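Local coordinates for putative peptide ABC-transport system periplasmic peptide-binding protein (Campylobacter jejuni, PDB 4OEV), which binds nickel outside the cytoplasm as the solute-binding protein of an ABC-type importer, in a family generally assigned to peptide transport, at residues 233-241 and 278-289. Numbering follows the deposited sequence.
Sequences ILREKSADY and DYAFVANHPLER
R235 lays its guanidinium over one face of the Y279 ring, CZ standing 3.7 Å from the ring centroid in a cation-pi contact. The planes are 31° apart, and the guanidinium sits off-centre, toward CD2 and CE2 of Y279. Arginine suits the place because its flat cation can cover an aromatic face while its edge still offers N-H groups: NH1 gives a weak but straight hydrogen bond to the carbonyl O of D278 (3.4 Å), and the same nitrogen forms a salt bridge with D461. The chain leaves with CG anti to the backbone N (chi1 170°) and then bends at chi3, which turns the guanidinium toward the ring. D461 forms a second salt bridge, with K237 NZ. It lies on strand 454-467, which pairs antiparallel with both 231-236 and 280-282, so the contact spans a shared neighbour in one antiparallel sheet of this family 5 solute-binding protein. Further along, R289 reaches over to S238, its long chain carrying N-H groups to a backbone carbonyl and to a water. Its NE meets S238 O at 2.8 Å, a weak hydrogen bond bent to 128°, while NH2 and S238 N both donate to one water. The aliphatic part of K237 crosses this arginine at about a right angle, CD lying 3.4 Å from NH2, and F281 CE2 sits over one face of the guanidinium. At the buried end, the Y241 ring lies alongside P286, CE2 3.5 Å from P286 CB; aromatic ring and rigid proline both bring apolar surface to this buried place. Nearby, a second water donates to A239 O and P286 O, bridging two backbone carbonyls that could not bond each other directly.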
# COMPACT_ATOMS: atom_id res chain seq x y z
N ILE A 233 -19.84 -7.22 -10.96
CA ILE A 233 -18.95 -7.28 -9.79
C ILE A 233 -17.75 -8.14 -10.14
O ILE A 233 -17.88 -9.34 -10.36
CB ILE A 233 -19.65 -7.88 -8.56
CG1 ILE A 233 -20.94 -7.12 -8.25
CG2 ILE A 233 -18.70 -7.85 -7.36
CD1 ILE A 233 -21.87 -7.82 -7.25
N LEU A 234 -16.58 -7.52 -10.20
CA LEU A 234 -15.34 -8.22 -10.49
C LEU A 234 -14.62 -8.51 -9.19
O LEU A 234 -14.28 -7.56 -8.47
CB LEU A 234 -14.42 -7.39 -11.36
CG LEU A 234 -14.52 -7.63 -12.85
CD1 LEU A 234 -13.67 -6.57 -13.47
CD2 LEU A 234 -14.05 -9.03 -13.21
N ARG A 235 -14.38 -9.79 -8.89
CA ARG A 235 -13.62 -10.17 -7.69
C ARG A 235 -12.16 -10.07 -7.97
O ARG A 235 -11.69 -10.69 -8.92
CB ARG A 235 -13.92 -11.60 -7.24
CG ARG A 235 -12.93 -12.04 -6.15
CD ARG A 235 -13.14 -13.48 -5.72
NE ARG A 235 -14.46 -13.72 -5.16
CZ ARG A 235 -14.70 -14.03 -3.88
NH1 ARG A 235 -13.70 -14.10 -3.02
NH2 ARG A 235 -15.95 -14.27 -3.46
N GLU A 236 -11.43 -9.29 -7.18
CA GLU A 236 -9.99 -9.08 -7.42
C GLU A 236 -9.18 -9.62 -6.23
O GLU A 236 -9.52 -9.34 -5.09
CB GLU A 236 -9.69 -7.60 -7.62
CG GLU A 236 -10.53 -6.99 -8.74
CD GLU A 236 -9.69 -6.22 -9.75
OE1 GLU A 236 -8.55 -6.64 -10.03
OE2 GLU A 236 -10.17 -5.18 -10.25
N LYS A 237 -8.15 -10.42 -6.51
CA LYS A 237 -7.24 -10.92 -5.48
C LYS A 237 -6.34 -9.79 -5.07
O LYS A 237 -6.18 -8.85 -5.84
CB LYS A 237 -6.41 -12.10 -5.99
CG LYS A 237 -7.21 -13.39 -6.25
CD LYS A 237 -7.68 -14.05 -4.92
CE LYS A 237 -8.55 -15.30 -5.14
NZ LYS A 237 -9.93 -15.25 -4.49
N SER A 238 -5.76 -9.83 -3.87
CA SER A 238 -4.85 -8.75 -3.49
C SER A 238 -3.81 -9.23 -2.50
O SER A 238 -4.02 -10.24 -1.82
CB SER A 238 -5.59 -7.57 -2.88
OG SER A 238 -5.66 -7.70 -1.46
N ALA A 239 -2.76 -8.44 -2.34
CA ALA A 239 -1.72 -8.72 -1.34
C ALA A 239 -1.98 -7.88 -0.09
O ALA A 239 -1.12 -7.73 0.79
CB ALA A 239 -0.30 -8.44 -1.94
N ASP A 240 -3.17 -7.29 -0.03
CA ASP A 240 -3.54 -6.41 1.06
C ASP A 240 -4.00 -7.18 2.30
O ASP A 240 -4.93 -7.98 2.20
CB ASP A 240 -4.66 -5.49 0.59
CG ASP A 240 -4.92 -4.36 1.55
OD1 ASP A 240 -4.10 -4.13 2.46
OD2 ASP A 240 -5.91 -3.65 1.36
N TYR A 241 -3.39 -6.95 3.46
CA TYR A 241 -3.88 -7.61 4.71
C TYR A 241 -4.35 -6.60 5.77
O TYR A 241 -3.97 -5.43 5.76
CB TYR A 241 -2.80 -8.53 5.30
CG TYR A 241 -1.54 -7.77 5.74
CD1 TYR A 241 -1.51 -7.11 6.97
CD2 TYR A 241 -0.41 -7.74 4.94
CE1 TYR A 241 -0.36 -6.38 7.37
CE2 TYR A 241 0.75 -7.04 5.34
CZ TYR A 241 0.74 -6.35 6.53
OH TYR A 241 1.85 -5.65 6.93
N ASP A 278 -15.73 -15.23 3.36
CA ASP A 278 -14.77 -15.86 2.44
C ASP A 278 -14.38 -14.95 1.22
O ASP A 278 -14.07 -15.42 0.12
CB ASP A 278 -15.34 -17.22 1.99
CG ASP A 278 -15.50 -18.20 3.18
OD1 ASP A 278 -14.56 -18.29 4.01
OD2 ASP A 278 -16.57 -18.85 3.30
N TYR A 279 -14.46 -13.64 1.44
CA TYR A 279 -13.80 -12.64 0.61
C TYR A 279 -12.44 -12.34 1.22
O TYR A 279 -11.90 -11.22 1.10
CB TYR A 279 -14.64 -11.38 0.51
CG TYR A 279 -15.09 -11.08 -0.90
CD1 TYR A 279 -14.38 -10.17 -1.68
CD2 TYR A 279 -16.21 -11.70 -1.44
CE1 TYR A 279 -14.77 -9.88 -2.98
CE2 TYR A 279 -16.62 -11.41 -2.75
CZ TYR A 279 -15.88 -10.50 -3.52
OH TYR A 279 -16.26 -10.19 -4.81
N ALA A 280 -11.87 -13.33 1.89
CA ALA A 280 -10.63 -13.14 2.66
C ALA A 280 -10.00 -14.49 3.02
O ALA A 280 -10.67 -15.52 2.95
CB ALA A 280 -10.91 -12.33 3.90
N PHE A 281 -8.73 -14.48 3.41
CA PHE A 281 -8.15 -15.68 3.97
C PHE A 281 -7.36 -15.25 5.21
O PHE A 281 -6.94 -14.09 5.33
CB PHE A 281 -7.31 -16.50 2.94
CG PHE A 281 -5.92 -15.94 2.58
CD1 PHE A 281 -4.81 -16.14 3.42
CD2 PHE A 281 -5.70 -15.35 1.32
CE1 PHE A 281 -3.53 -15.66 3.04
CE2 PHE A 281 -4.43 -14.89 0.92
CZ PHE A 281 -3.35 -15.04 1.78
N VAL A 282 -7.24 -16.17 6.17
CA VAL A 282 -6.54 -15.87 7.42
C VAL A 282 -5.08 -15.47 7.14
O VAL A 282 -4.40 -16.17 6.38
CB VAL A 282 -6.55 -17.06 8.39
CG1 VAL A 282 -5.74 -16.70 9.66
CG2 VAL A 282 -8.01 -17.46 8.73
N ALA A 283 -4.63 -14.36 7.74
CA ALA A 283 -3.26 -13.88 7.67
C ALA A 283 -2.46 -14.21 8.93
O ALA A 283 -2.99 -14.19 10.05
CB ALA A 283 -3.23 -12.35 7.43
N ASN A 284 -1.17 -14.46 8.73
CA ASN A 284 -0.23 -14.74 9.81
C ASN A 284 1.04 -13.94 9.66
O ASN A 284 1.74 -13.68 10.62
CB ASN A 284 0.11 -16.25 9.81
CG ASN A 284 -0.96 -17.05 10.50
OD1 ASN A 284 -1.30 -16.77 11.66
ND2 ASN A 284 -1.50 -18.07 9.79
N HIS A 285 1.36 -13.54 8.43
CA HIS A 285 2.55 -12.71 8.24
C HIS A 285 2.40 -11.87 6.95
O HIS A 285 1.41 -12.01 6.25
CB HIS A 285 3.82 -13.58 8.25
CG HIS A 285 4.08 -14.35 6.99
ND1 HIS A 285 4.43 -13.74 5.80
CD2 HIS A 285 4.15 -15.68 6.76
CE1 HIS A 285 4.64 -14.66 4.88
NE2 HIS A 285 4.48 -15.85 5.43
N PRO A 286 3.35 -10.94 6.66
CA PRO A 286 2.98 -9.91 5.68
C PRO A 286 3.39 -10.21 4.24
O PRO A 286 3.21 -9.36 3.34
CB PRO A 286 3.72 -8.69 6.19
CG PRO A 286 4.98 -9.26 6.76
CD PRO A 286 4.67 -10.66 7.26
N LEU A 287 3.84 -11.44 3.99
CA LEU A 287 4.33 -11.77 2.65
C LEU A 287 3.71 -13.04 2.08
O LEU A 287 4.36 -13.75 1.30
CB LEU A 287 5.87 -11.90 2.69
CG LEU A 287 6.66 -10.63 2.92
CD1 LEU A 287 8.11 -10.95 3.17
CD2 LEU A 287 6.55 -9.69 1.72
N GLU A 288 2.43 -13.31 2.41
CA GLU A 288 1.79 -14.59 2.04
C GLU A 288 1.25 -14.67 0.60
O GLU A 288 0.69 -15.71 0.18
CB GLU A 288 0.66 -14.89 3.04
CG GLU A 288 1.24 -15.10 4.45
CD GLU A 288 0.22 -15.66 5.42
OE1 GLU A 288 -0.23 -14.89 6.30
OE2 GLU A 288 -0.12 -16.85 5.28
N ARG A 289 1.42 -13.59 -0.14
CA ARG A 289 1.14 -13.62 -1.57
C ARG A 289 2.41 -13.34 -2.37
O ARG A 289 2.35 -13.15 -3.60
CB ARG A 289 0.05 -12.61 -1.95
CG ARG A 289 -1.36 -13.09 -1.60
CD ARG A 289 -2.32 -12.72 -2.71
NE ARG A 289 -3.70 -12.96 -2.28
CZ ARG A 289 -4.41 -14.03 -2.62
NH1 ARG A 289 -3.88 -14.94 -3.44
NH2 ARG A 289 -5.66 -14.17 -2.17
O HOH W 1 -6.80 -11.59 -1.90
O HOH W 2 1.34 -8.61 1.33